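Side-chain contacts in arginase (RocF) (Helicobacter pylori, PDB 4G3H), which probably catalyses the manganese-dependent hydrolysis of L-arginine to L-ornithine and urea: residues D116-I121 / V248-G253; T280-T285 / E293-V298; P201-D206 / Q217-S222; S89-M94 / S232-I237; L6-G11 / G16-V21. All coordinates share one frame; numbering follows the deposited sequence.

In the fold
An enzyme of the arginase family illustrates how a parallel sheet is tied together by contacts of very different reach. From the N terminus, contact 5 comes first and closes a four-residue loop between strand 2-8 and helix 16-30. Contact 4 then opens at 89-94 and contact 1 at 116-121. Inside both of their long loops, contact 3 joins edge strand 202-203 to helix 212-223. Contact 4 closes at 232-237 and contact 1 only at 248-253, so these two cross, and they share both manganese ions. Contact 2 follows in series, linking the loop after strand 274-280 to helix 293-309; its first segment touches contacts 4 and 5.

Contact 1 (D116-I121 / V248-G253); sequences DAHADI and VRENNG. With MN (manganese (II) ion), chain F; MN (manganese (II) ion), chain E.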
# COMPACT_ATOMS: atom_id res chain seq x y z
N ASP A 116 -4.28 1.88 -7.22
CA ASP A 116 -4.91 2.98 -6.52
C ASP A 116 -5.61 3.92 -7.50
O ASP A 116 -5.25 3.99 -8.68
CB ASP A 116 -3.79 3.74 -5.80
CG ASP A 116 -4.27 4.65 -4.70
OD1 ASP A 116 -5.28 5.36 -4.86
OD2 ASP A 116 -3.61 4.66 -3.65
N ALA A 117 -6.61 4.65 -7.01
CA ALA A 117 -7.31 5.61 -7.84
C ALA A 117 -6.46 6.88 -7.86
O ALA A 117 -6.62 7.73 -8.73
CB ALA A 117 -8.69 5.91 -7.26
N HIS A 118 -5.54 6.98 -6.89
CA HIS A 118 -4.66 8.14 -6.75
C HIS A 118 -3.17 7.83 -6.91
O HIS A 118 -2.74 6.70 -6.73
CB HIS A 118 -4.88 8.80 -5.38
CG HIS A 118 -6.32 8.97 -5.01
ND1 HIS A 118 -7.01 8.02 -4.29
CD2 HIS A 118 -7.21 9.95 -5.29
CE1 HIS A 118 -8.26 8.41 -4.14
NE2 HIS A 118 -8.41 9.57 -4.74
N ALA A 119 -2.40 8.86 -7.23
CA ALA A 119 -0.95 8.72 -7.40
C ALA A 119 -0.24 8.86 -6.05
O ALA A 119 0.88 8.37 -5.88
CB ALA A 119 -0.44 9.79 -8.38
N ASP A 120 -0.88 9.53 -5.11
CA ASP A 120 -0.32 9.73 -3.77
C ASP A 120 1.09 10.32 -3.77
O ASP A 120 1.92 9.96 -2.94
CB ASP A 120 -0.29 8.41 -2.99
CG ASP A 120 -1.69 7.89 -2.64
OD1 ASP A 120 -2.65 8.67 -2.72
OD2 ASP A 120 -1.81 6.70 -2.27
N ILE A 121 1.35 11.24 -4.69
CA ILE A 121 2.66 11.87 -4.77
C ILE A 121 2.69 13.18 -3.99
O ILE A 121 3.67 13.49 -3.31
CB ILE A 121 3.06 12.13 -6.24
CG1 ILE A 121 3.31 10.79 -6.94
CG2 ILE A 121 4.30 13.01 -6.30
CD1 ILE A 121 3.58 10.91 -8.43
N VAL A 248 -12.03 7.93 0.06
CA VAL A 248 -12.04 8.81 -1.10
C VAL A 248 -12.43 8.04 -2.35
O VAL A 248 -11.57 7.55 -3.08
CB VAL A 248 -10.65 9.47 -1.31
CG1 VAL A 248 -10.71 10.46 -2.46
CG2 VAL A 248 -10.22 10.18 -0.02
N ARG A 249 -13.73 7.95 -2.59
CA ARG A 249 -14.27 7.24 -3.75
C ARG A 249 -14.10 8.03 -5.04
O ARG A 249 -14.35 9.23 -5.08
CB ARG A 249 -15.75 6.94 -3.53
CG ARG A 249 -16.04 6.07 -2.33
CD ARG A 249 -17.48 5.60 -2.37
NE ARG A 249 -18.40 6.55 -1.78
CZ ARG A 249 -19.67 6.70 -2.16
NH1 ARG A 249 -20.17 5.97 -3.14
NH2 ARG A 249 -20.45 7.57 -1.53
N GLU A 250 -13.67 7.35 -6.09
CA GLU A 250 -13.47 7.98 -7.38
C GLU A 250 -14.22 7.20 -8.45
O GLU A 250 -14.13 5.96 -8.52
CB GLU A 250 -11.97 8.02 -7.71
CG GLU A 250 -11.13 8.70 -6.64
CD GLU A 250 -11.28 10.21 -6.65
OE1 GLU A 250 -12.24 10.72 -7.28
OE2 GLU A 250 -10.44 10.90 -6.02
N ASN A 251 -14.99 7.91 -9.27
CA ASN A 251 -15.76 7.29 -10.33
C ASN A 251 -14.85 6.80 -11.45
O ASN A 251 -13.67 7.15 -11.50
CB ASN A 251 -16.78 8.28 -10.90
CG ASN A 251 -17.92 8.56 -9.93
OD1 ASN A 251 -18.59 9.59 -10.01
ND2 ASN A 251 -18.16 7.63 -9.01
N ASN A 252 -15.41 5.98 -12.34
CA ASN A 252 -14.68 5.44 -13.47
C ASN A 252 -13.55 4.51 -13.02
O ASN A 252 -12.43 4.56 -13.54
CB ASN A 252 -14.13 6.59 -14.32
CG ASN A 252 -15.22 7.55 -14.76
OD1 ASN A 252 -15.09 8.77 -14.61
ND2 ASN A 252 -16.30 7.01 -15.30
N GLY A 253 -13.87 3.64 -12.06
CA GLY A 253 -12.89 2.70 -11.56
C GLY A 253 -13.13 1.29 -12.07
O GLY A 253 -13.95 1.07 -12.98
MN MN F . -6.41 6.12 -3.08
MN MN E . -3.79 5.66 -1.86
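H118, from the DAHAD sequence typical of the arginase family in the loop after strand 110-115, links the binuclear manganese site to V248 and E250. Its CB stands back from the metal. With CG anti to the carbonyl carbon (chi1 -45°), the ring turns so that H118 ND1 binds the manganese ion of chain F at 2.3 Å. One atom further round, H118 CE1 has V248 O at the ring edge, in plane, 3.6 Å away. At the far end, H118 NE2 donates to E250 OE2 over 2.7 Å in a bent bond, with an angle of 142° at the hydrogen. The oxygen uses its anti lone pair, and its carboxylate is turned 58° from the imidazole. V248 CG1 comes obliquely to within 3.4 Å of H118 NE2. Metal on one nitrogen and carboxylate on the other together fix the rotation of the ring, and E250 OE2 is also bonded to S186 OG, its strongest partner, which steadies the carboxylate. A117 CB lies over the rim of one ring face and also meets E250 CG at 3.8 Å. Next to this, D116 bridges the two manganese ions, one through each oxygen, while D120 binds the ion of chain E. D116 OD1 has a further duty: it closes an Asx turn by accepting from H118 N at 2.6 Å.

Contact 2 (T280-T285 / E293-V298); sequences TEYNPT and EEEKQV
Y282 lies against the helix through two neighbours one turn apart, V298 and E295. One side of its ring is met obliquely by a single methyl: V298 CG2 is 3.8 Å from Y282 CD1 and only slightly further from CE1. The phenol oxygen ends beside the stem of E295, with Y282 OH 3.4 Å from E295 CB. Its approach to the carboxylate is no closer, since the 3.4 Å between Y282 OH and E295 OE1 amounts to a weak hydrogen bond at most, and ring and carboxylate planes stand 79° apart. The stronger partner of E295 OE1 is R23 of helix 16-30, which forms a salt bridge with it. Y282 reaches this place because its CG is anti to the backbone N (chi1 171°), which sends the ring out from the loop toward the helix. The contact thus joins the loop at the end of strand 274-280 to helix 293-309, the last strand-to-helix connection of this alpha/beta fold. The ring is also flanked directly: P284 CD sits over the centre of one face of Y282, 3.8 Å above it, while R23 and L24 of helix 16-30 also touch the tyrosine. Beyond the proline, T285 OG1 donates to N283 OD1 over 2.6 Å, in the carbonyl plane and on a lone pair, pinning the start of the 3-10 segment that begins at P284.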
# COMPACT_ATOMS: atom_id res chain seq x y z
N THR A 280 -5.06 -1.64 1.75
CA THR A 280 -5.40 -0.52 2.61
C THR A 280 -6.66 0.25 2.20
O THR A 280 -7.26 -0.00 1.16
CB THR A 280 -4.21 0.47 2.62
OG1 THR A 280 -4.37 1.43 3.67
CG2 THR A 280 -4.13 1.19 1.27
N GLU A 281 -7.04 1.19 3.06
CA GLU A 281 -8.20 2.05 2.84
C GLU A 281 -9.55 1.35 2.85
O GLU A 281 -10.40 1.61 1.99
CB GLU A 281 -8.03 2.85 1.54
CG GLU A 281 -6.85 3.84 1.54
CD GLU A 281 -6.99 4.94 2.59
OE1 GLU A 281 -8.12 5.22 3.03
OE2 GLU A 281 -5.96 5.55 2.97
N TYR A 282 -9.74 0.45 3.80
CA TYR A 282 -11.03 -0.20 3.94
C TYR A 282 -11.69 0.55 5.09
O TYR A 282 -11.25 0.45 6.23
CB TYR A 282 -10.89 -1.67 4.30
CG TYR A 282 -12.21 -2.30 4.66
CD1 TYR A 282 -13.32 -2.17 3.83
CD2 TYR A 282 -12.37 -3.00 5.85
CE1 TYR A 282 -14.55 -2.72 4.16
CE2 TYR A 282 -13.60 -3.55 6.21
CZ TYR A 282 -14.68 -3.40 5.35
OH TYR A 282 -15.91 -3.93 5.69
N ASN A 283 -12.73 1.32 4.79
CA ASN A 283 -13.44 2.09 5.81
C ASN A 283 -14.93 1.75 5.74
O ASN A 283 -15.69 2.40 5.02
CB ASN A 283 -13.24 3.59 5.58
CG ASN A 283 -13.79 4.43 6.73
OD1 ASN A 283 -14.69 4.00 7.45
ND2 ASN A 283 -13.25 5.63 6.89
N PRO A 284 -15.36 0.74 6.50
CA PRO A 284 -16.77 0.33 6.50
C PRO A 284 -17.75 1.35 7.07
O PRO A 284 -18.94 1.30 6.76
CB PRO A 284 -16.74 -0.96 7.33
CG PRO A 284 -15.67 -0.69 8.32
CD PRO A 284 -14.58 -0.06 7.46
N THR A 285 -17.26 2.29 7.88
CA THR A 285 -18.15 3.29 8.48
C THR A 285 -18.73 4.31 7.50
O THR A 285 -19.76 4.92 7.80
CB THR A 285 -17.47 4.06 9.64
OG1 THR A 285 -16.41 4.88 9.12
CG2 THR A 285 -16.89 3.11 10.66
N GLU A 293 -22.30 -7.12 1.61
CA GLU A 293 -21.67 -7.13 0.30
C GLU A 293 -20.22 -6.67 0.19
O GLU A 293 -19.36 -7.42 -0.26
CB GLU A 293 -22.52 -6.33 -0.70
CG GLU A 293 -23.81 -7.01 -1.09
CD GLU A 293 -24.36 -6.49 -2.41
OE1 GLU A 293 -23.66 -6.63 -3.44
OE2 GLU A 293 -25.48 -5.93 -2.42
N GLU A 294 -19.95 -5.43 0.59
CA GLU A 294 -18.61 -4.90 0.48
C GLU A 294 -17.59 -5.60 1.38
O GLU A 294 -16.45 -5.86 0.96
CB GLU A 294 -18.63 -3.39 0.74
CG GLU A 294 -19.56 -2.68 -0.22
CD GLU A 294 -19.72 -1.20 0.07
OE1 GLU A 294 -19.71 -0.81 1.25
OE2 GLU A 294 -19.87 -0.43 -0.90
N GLU A 295 -17.98 -5.92 2.61
CA GLU A 295 -17.04 -6.60 3.48
C GLU A 295 -16.68 -7.95 2.87
O GLU A 295 -15.51 -8.36 2.86
CB GLU A 295 -17.64 -6.79 4.87
CG GLU A 295 -16.67 -7.45 5.84
CD GLU A 295 -17.13 -7.36 7.27
OE1 GLU A 295 -17.17 -6.24 7.81
OE2 GLU A 295 -17.44 -8.42 7.86
N LYS A 296 -17.69 -8.64 2.33
CA LYS A 296 -17.46 -9.93 1.70
C LYS A 296 -16.49 -9.79 0.52
O LYS A 296 -15.65 -10.66 0.29
CB LYS A 296 -18.78 -10.55 1.23
CG LYS A 296 -19.67 -11.05 2.36
CD LYS A 296 -20.76 -12.00 1.86
CE LYS A 296 -21.81 -11.28 1.02
NZ LYS A 296 -22.64 -10.34 1.83
N GLN A 297 -16.62 -8.71 -0.23
CA GLN A 297 -15.74 -8.50 -1.37
C GLN A 297 -14.28 -8.33 -0.93
O GLN A 297 -13.38 -8.92 -1.53
CB GLN A 297 -16.20 -7.28 -2.18
CG GLN A 297 -17.53 -7.52 -2.87
CD GLN A 297 -17.98 -6.34 -3.70
OE1 GLN A 297 -18.03 -5.21 -3.22
NE2 GLN A 297 -18.33 -6.59 -4.96
N VAL A 298 -14.06 -7.54 0.11
CA VAL A 298 -12.72 -7.31 0.63
C VAL A 298 -12.15 -8.65 1.13
O VAL A 298 -11.02 -9.03 0.80
CB VAL A 298 -12.75 -6.27 1.79
CG1 VAL A 298 -11.36 -6.11 2.40
CG2 VAL A 298 -13.23 -4.93 1.25

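Contact 3 (P201-D206 / Q217-S222); sequences PLFSVD and QKTKES
Edge strand 202-203 of the parallel sheet meets helix 212-223 where the ring of F203 lies against K218 and T219. F203 CZ comes to 3.6 Å from K218 CB, and the lysine stem continues past the ring, with K218 CD 3.9 Å from F203 CE1. K218 then runs on in an extended chain, so that the apolar base packs while the amine leads away toward E214, its long and weak ionic partner. On the neighbouring part of the ring, F203 CE2 is 3.4 Å from T219 OG1. That hydroxyl is not left to the aromatic ring: it bonds to V215 O one turn earlier in the same helix. A chi1 of -61° at F203 swings the ring off the strand toward the helix, where it can meet both residues. This is the helix side of a beta-alpha-beta crossover: from strand 202-203 the chain passes through helices 205-210 and 212-223 and returns to the sheet as strand 228-234, three places further in. A looser touch lies toward the start of the strand, where P201 CB is 4.1 Å from S222 OG. Behind these residues, strand 179-182 supplies the floor, with V180 touching both P201 and F203, and F182 touching T219.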
# COMPACT_ATOMS: atom_id res chain seq x y z
N PRO A 201 5.48 4.64 -15.33
CA PRO A 201 4.45 3.88 -16.05
C PRO A 201 3.11 3.91 -15.32
O PRO A 201 3.06 3.66 -14.11
CB PRO A 201 5.05 2.47 -16.13
CG PRO A 201 5.91 2.40 -14.91
CD PRO A 201 6.58 3.76 -14.90
N LEU A 202 2.04 4.22 -16.04
CA LEU A 202 0.70 4.31 -15.46
C LEU A 202 -0.35 3.67 -16.37
O LEU A 202 -0.58 4.12 -17.50
CB LEU A 202 0.35 5.79 -15.21
CG LEU A 202 -0.96 6.11 -14.47
CD1 LEU A 202 -0.95 7.55 -14.02
CD2 LEU A 202 -2.15 5.85 -15.38
N PHE A 203 -0.98 2.61 -15.88
CA PHE A 203 -2.00 1.91 -16.66
C PHE A 203 -3.37 2.29 -16.15
O PHE A 203 -3.75 1.93 -15.04
CB PHE A 203 -1.77 0.40 -16.57
CG PHE A 203 -0.44 -0.05 -17.12
CD1 PHE A 203 -0.18 0.03 -18.49
CD2 PHE A 203 0.56 -0.52 -16.27
CE1 PHE A 203 1.06 -0.36 -19.00
CE2 PHE A 203 1.80 -0.91 -16.77
CZ PHE A 203 2.05 -0.83 -18.14
N SER A 204 -4.12 3.03 -16.97
CA SER A 204 -5.45 3.49 -16.60
C SER A 204 -6.49 2.39 -16.54
O SER A 204 -6.26 1.28 -17.01
CB SER A 204 -5.93 4.56 -17.58
OG SER A 204 -6.19 3.98 -18.85
N VAL A 205 -7.64 2.72 -15.96
CA VAL A 205 -8.75 1.81 -15.86
C VAL A 205 -9.12 1.25 -17.23
O VAL A 205 -9.41 0.06 -17.36
CB VAL A 205 -10.00 2.52 -15.27
CG1 VAL A 205 -11.22 1.62 -15.39
CG2 VAL A 205 -9.75 2.90 -13.81
N ASP A 206 -9.11 2.11 -18.25
CA ASP A 206 -9.45 1.70 -19.60
C ASP A 206 -8.44 0.74 -20.22
O ASP A 206 -8.83 -0.23 -20.88
CB ASP A 206 -9.62 2.92 -20.50
CG ASP A 206 -10.79 3.80 -20.08
OD1 ASP A 206 -11.91 3.28 -19.93
OD2 ASP A 206 -10.59 5.02 -19.91
N GLN A 217 2.09 -7.58 -19.35
CA GLN A 217 3.31 -7.80 -20.13
C GLN A 217 4.20 -6.56 -20.08
O GLN A 217 5.42 -6.66 -19.91
CB GLN A 217 2.94 -8.15 -21.57
CG GLN A 217 4.07 -8.76 -22.38
CD GLN A 217 4.73 -9.92 -21.67
OE1 GLN A 217 4.05 -10.77 -21.08
NE2 GLN A 217 6.05 -9.97 -21.73
N LYS A 218 3.59 -5.39 -20.23
CA LYS A 218 4.34 -4.14 -20.18
C LYS A 218 4.86 -3.91 -18.77
O LYS A 218 5.87 -3.23 -18.57
CB LYS A 218 3.47 -2.96 -20.61
CG LYS A 218 3.09 -2.94 -22.09
CD LYS A 218 2.29 -1.68 -22.42
CE LYS A 218 1.73 -1.70 -23.84
NZ LYS A 218 0.82 -0.54 -24.12
N THR A 219 4.16 -4.47 -17.78
CA THR A 219 4.58 -4.33 -16.38
C THR A 219 5.86 -5.13 -16.17
O THR A 219 6.78 -4.68 -15.48
CB THR A 219 3.49 -4.84 -15.40
OG1 THR A 219 2.34 -3.99 -15.49
CG2 THR A 219 4.01 -4.82 -13.96
N LYS A 220 5.92 -6.32 -16.77
CA LYS A 220 7.09 -7.20 -16.67
C LYS A 220 8.30 -6.49 -17.26
O LYS A 220 9.40 -6.54 -16.71
CB LYS A 220 6.87 -8.49 -17.45
CG LYS A 220 5.83 -9.41 -16.86
CD LYS A 220 5.60 -10.60 -17.77
CE LYS A 220 4.69 -11.63 -17.14
NZ LYS A 220 4.37 -12.72 -18.11
N GLU A 221 8.09 -5.84 -18.40
CA GLU A 221 9.15 -5.11 -19.08
C GLU A 221 9.74 -4.05 -18.16
O GLU A 221 10.96 -3.98 -18.01
CB GLU A 221 8.59 -4.47 -20.36
CG GLU A 221 8.10 -5.50 -21.36
CD GLU A 221 7.41 -4.89 -22.57
OE1 GLU A 221 7.04 -5.66 -23.49
OE2 GLU A 221 7.22 -3.65 -22.61
N SER A 222 8.88 -3.26 -17.53
CA SER A 222 9.31 -2.21 -16.62
C SER A 222 10.02 -2.75 -15.38
O SER A 222 10.89 -2.09 -14.81
CB SER A 222 8.12 -1.37 -16.15
OG SER A 222 7.52 -0.66 -17.22

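Contact 4 (S89-M94 / S232-I237); sequences SEHANM and SLDLDI. With MN (manganese (II) ion), chain E; MN (manganese (II) ion), chain F.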
# COMPACT_ATOMS: atom_id res chain seq x y z
N SER A 89 -4.16 0.23 7.15
CA SER A 89 -5.25 0.99 7.49
C SER A 89 -5.44 2.16 6.58
O SER A 89 -6.18 2.15 5.99
CB SER A 89 -5.19 1.49 8.92
OG SER A 89 -6.24 2.03 9.39
N GLU A 90 -4.55 3.04 6.54
CA GLU A 90 -4.47 4.16 5.71
C GLU A 90 -3.28 4.23 4.82
O GLU A 90 -2.33 3.90 5.23
CB GLU A 90 -4.78 5.43 6.49
CG GLU A 90 -3.94 5.81 7.53
CD GLU A 90 -4.43 7.04 8.28
OE1 GLU A 90 -5.41 7.08 8.97
OE2 GLU A 90 -3.76 7.96 8.25
N HIS A 91 -3.45 4.58 3.55
CA HIS A 91 -2.31 4.58 2.66
C HIS A 91 -1.10 5.39 3.10
O HIS A 91 0.02 5.05 2.74
CB HIS A 91 -2.72 4.99 1.25
CG HIS A 91 -2.21 4.05 0.20
ND1 HIS A 91 -1.18 3.16 0.43
CD2 HIS A 91 -2.58 3.86 -1.09
CE1 HIS A 91 -0.95 2.46 -0.66
NE2 HIS A 91 -1.79 2.86 -1.60
N ALA A 92 -1.31 6.45 3.86
CA ALA A 92 -0.19 7.26 4.31
C ALA A 92 0.84 6.43 5.07
O ALA A 92 2.02 6.75 5.06
CB ALA A 92 -0.68 8.42 5.18
N ASN A 93 0.39 5.36 5.72
CA ASN A 93 1.29 4.49 6.49
C ASN A 93 2.26 3.71 5.60
O ASN A 93 3.23 3.13 6.09
CB ASN A 93 0.50 3.50 7.35
CG ASN A 93 -0.29 4.17 8.44
OD1 ASN A 93 0.13 5.19 8.99
ND2 ASN A 93 -1.44 3.60 8.79
N MET A 94 1.99 3.70 4.30
CA MET A 94 2.83 2.99 3.35
C MET A 94 4.27 3.52 3.40
O MET A 94 5.21 2.77 3.16
CB MET A 94 2.25 3.14 1.94
CG MET A 94 3.02 2.43 0.84
SD MET A 94 4.26 3.48 0.03
CE MET A 94 4.98 2.31 -1.16
N SER A 232 1.18 -2.77 -3.35
CA SER A 232 0.36 -1.95 -2.48
C SER A 232 -1.01 -1.75 -3.13
O SER A 232 -1.11 -1.14 -4.19
CB SER A 232 1.03 -0.60 -2.23
OG SER A 232 0.37 0.10 -1.20
N LEU A 233 -2.04 -2.26 -2.49
CA LEU A 233 -3.40 -2.17 -3.01
C LEU A 233 -4.32 -1.27 -2.20
O LEU A 233 -4.57 -1.53 -1.02
CB LEU A 233 -4.03 -3.58 -3.11
CG LEU A 233 -5.57 -3.63 -3.25
CD1 LEU A 233 -6.00 -2.93 -4.53
CD2 LEU A 233 -6.05 -5.07 -3.26
N ASP A 234 -4.84 -0.24 -2.86
CA ASP A 234 -5.78 0.70 -2.26
C ASP A 234 -7.14 0.33 -2.86
O ASP A 234 -7.33 0.40 -4.07
CB ASP A 234 -5.42 2.14 -2.65
CG ASP A 234 -6.34 3.17 -2.00
OD1 ASP A 234 -7.54 2.88 -1.75
OD2 ASP A 234 -5.86 4.29 -1.74
N LEU A 235 -8.09 -0.05 -2.02
CA LEU A 235 -9.40 -0.47 -2.49
C LEU A 235 -10.17 0.56 -3.32
O LEU A 235 -11.10 0.20 -4.05
CB LEU A 235 -10.25 -0.93 -1.30
CG LEU A 235 -9.71 -2.15 -0.54
CD1 LEU A 235 -10.47 -2.32 0.77
CD2 LEU A 235 -9.82 -3.41 -1.40
N ASP A 236 -9.80 1.83 -3.24
CA ASP A 236 -10.53 2.82 -4.02
C ASP A 236 -10.20 2.72 -5.52
O ASP A 236 -10.65 3.55 -6.31
CB ASP A 236 -10.28 4.25 -3.51
CG ASP A 236 -8.83 4.69 -3.64
OD1 ASP A 236 -8.08 4.13 -4.47
OD2 ASP A 236 -8.45 5.63 -2.92
N ILE A 237 -9.42 1.70 -5.90
CA ILE A 237 -9.12 1.52 -7.31
C ILE A 237 -10.42 1.04 -7.94
O ILE A 237 -10.66 1.23 -9.14
CB ILE A 237 -7.99 0.48 -7.54
CG1 ILE A 237 -7.72 0.34 -9.04
CG2 ILE A 237 -8.37 -0.85 -6.93
CD1 ILE A 237 -6.52 -0.53 -9.39
MN MN E . -3.79 5.66 -1.86
MN MN F . -6.41 6.12 -3.08
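D234 OD2, which faces the ring of H91, is gripped by two metals: it lies 2.3 Å from the manganese ion of chain F and 2.5 Å from that of chain E. D234 CG is anti to the backbone N (chi1 -177°), which carries the carboxylate off the end of strand 228-234 and between the ions. The imidazole of H91 packs obliquely beside it, with ring and carboxylate planes 72° apart, next to the ion of chain E. That ring is probably turned over in the model, so the identity of the atoms it offers to the metal and to S232 is doubtful, but it appears placed like the metal-binding histidine of related arginases. H91 N is hydrogen-bonded to E281 OE2. M94 CG makes a looser van der Waals contact with S232 OG, at 4.1 Å. The second oxygen of the bridging aspartate has a different task: D234 OD1 accepts from D236 N at 2.9 Å in a nearly straight bond (169°), forming an Asx turn. This turn presents D236, whose OD2 binds the ion of chain F at 2.1 Å while its OD1 accepts a hydrogen bond from A117 N. D116, H118 and D120 are further ligands; the DxD pair contributes two, one of them bridging, to the binuclear manganese site that arginases build at the ends of their parallel strands.

Contact 5 (L6-G11 / G16-V21); sequences LEAELG and GTDKGV
D18 lays its carboxylate against the backbone and methyl of A8. D18 OD2 accepts from A8 N at 2.8 Å in an almost straight bond (170°), approached on the syn side but somewhat out of the carboxylate plane, and A8 CB lies 3.3 Å from the same oxygen. Turned away from its own carbonyl carbon (chi1 -83°), the short side chain reaches from the first turn of its helix to the strand end. The other oxygen is held as well: Y50 OH and S89 OG both bond to D18 OD1, so both oxygens of the buried carboxylate are bonded. E7 passes at about a right angle, its CG 4.0 Å from D18 OD2, and its extended chain carries its own carboxylate away from this one. One turn along the helix, V21 packs against the strand backbone, with CG1 3.7 Å from L6 O. A water also donates to L6 O over 3.1 Å and, weakly, to the backbone oxygen of D18. The axes of strand 6-8 and helix 16-21 approach to 8.1 Å, with 143° between their directions, the roughly antiparallel pairing expected of a beta-alpha unit, here the first of the arginase alpha/beta fold.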
# COMPACT_ATOMS: atom_id res chain seq x y z
N LEU A 6 -2.24 -2.65 11.29
CA LEU A 6 -1.88 -1.33 11.79
C LEU A 6 -3.04 -0.72 12.59
O LEU A 6 -4.21 -0.90 12.25
CB LEU A 6 -1.54 -0.39 10.63
CG LEU A 6 -0.16 -0.46 9.94
CD1 LEU A 6 0.73 0.65 10.46
CD2 LEU A 6 0.48 -1.82 10.13
N GLU A 7 -2.70 -0.01 13.66
CA GLU A 7 -3.69 0.63 14.50
C GLU A 7 -3.07 1.89 15.09
O GLU A 7 -1.93 1.87 15.55
CB GLU A 7 -4.13 -0.32 15.62
CG GLU A 7 -5.20 0.26 16.55
CD GLU A 7 -5.64 -0.71 17.62
OE1 GLU A 7 -6.37 -0.28 18.54
OE2 GLU A 7 -5.27 -1.90 17.55
N ALA A 8 -3.82 2.99 15.06
CA ALA A 8 -3.32 4.25 15.59
C ALA A 8 -3.07 4.16 17.09
O ALA A 8 -3.93 3.71 17.85
CB ALA A 8 -4.30 5.39 15.30
N GLU A 9 -1.88 4.59 17.52
CA GLU A 9 -1.58 4.57 18.94
C GLU A 9 -2.60 5.41 19.69
O GLU A 9 -2.98 5.07 20.82
CB GLU A 9 -0.17 5.11 19.20
CG GLU A 9 0.16 5.24 20.68
CD GLU A 9 1.56 5.77 20.94
OE1 GLU A 9 1.89 6.87 20.43
OE2 GLU A 9 2.33 5.10 21.65
N LEU A 10 -3.06 6.50 19.07
CA LEU A 10 -4.03 7.40 19.69
C LEU A 10 -5.30 7.59 18.86
O LEU A 10 -5.24 7.81 17.65
CB LEU A 10 -3.41 8.78 19.93
CG LEU A 10 -2.11 8.93 20.75
CD1 LEU A 10 -1.68 10.38 20.72
CD2 LEU A 10 -2.32 8.47 22.18
N GLY A 11 -6.46 7.50 19.51
CA GLY A 11 -7.74 7.69 18.84
C GLY A 11 -8.14 6.73 17.75
O GLY A 11 -8.87 7.09 16.82
N GLY A 16 -12.26 5.35 10.98
CA GLY A 16 -13.00 4.36 10.21
C GLY A 16 -12.15 3.28 9.56
O GLY A 16 -12.61 2.15 9.38
N THR A 17 -10.92 3.60 9.20
CA THR A 17 -10.03 2.62 8.58
C THR A 17 -9.49 1.64 9.62
O THR A 17 -9.31 0.47 9.31
CB THR A 17 -8.85 3.29 7.86
OG1 THR A 17 -8.19 4.18 8.77
CG2 THR A 17 -9.32 4.06 6.63
N ASP A 18 -9.22 2.13 10.83
CA ASP A 18 -8.71 1.27 11.91
C ASP A 18 -9.77 0.23 12.27
O ASP A 18 -9.45 -0.91 12.61
CB ASP A 18 -8.36 2.11 13.14
CG ASP A 18 -6.97 2.74 13.05
OD1 ASP A 18 -6.43 2.82 11.93
OD2 ASP A 18 -6.42 3.17 14.09
N LYS A 19 -11.03 0.63 12.18
CA LYS A 19 -12.13 -0.28 12.47
C LYS A 19 -12.19 -1.30 11.34
O LYS A 19 -12.51 -2.46 11.56
CB LYS A 19 -13.46 0.49 12.57
CG LYS A 19 -13.51 1.43 13.77
CD LYS A 19 -14.88 2.06 13.97
CE LYS A 19 -14.90 2.94 15.21
NZ LYS A 19 -16.23 3.57 15.43
N GLY A 20 -11.87 -0.85 10.13
CA GLY A 20 -11.86 -1.76 9.00
C GLY A 20 -10.83 -2.84 9.24
O GLY A 20 -11.10 -4.04 9.07
N VAL A 21 -9.64 -2.42 9.66
CA VAL A 21 -8.55 -3.35 9.95
C VAL A 21 -8.91 -4.37 11.04
O VAL A 21 -8.62 -5.56 10.90
CB VAL A 21 -7.29 -2.60 10.40
CG1 VAL A 21 -6.20 -3.60 10.81
CG2 VAL A 21 -6.80 -1.69 9.28
O HOH W 1 -6.58 -1.99 13.97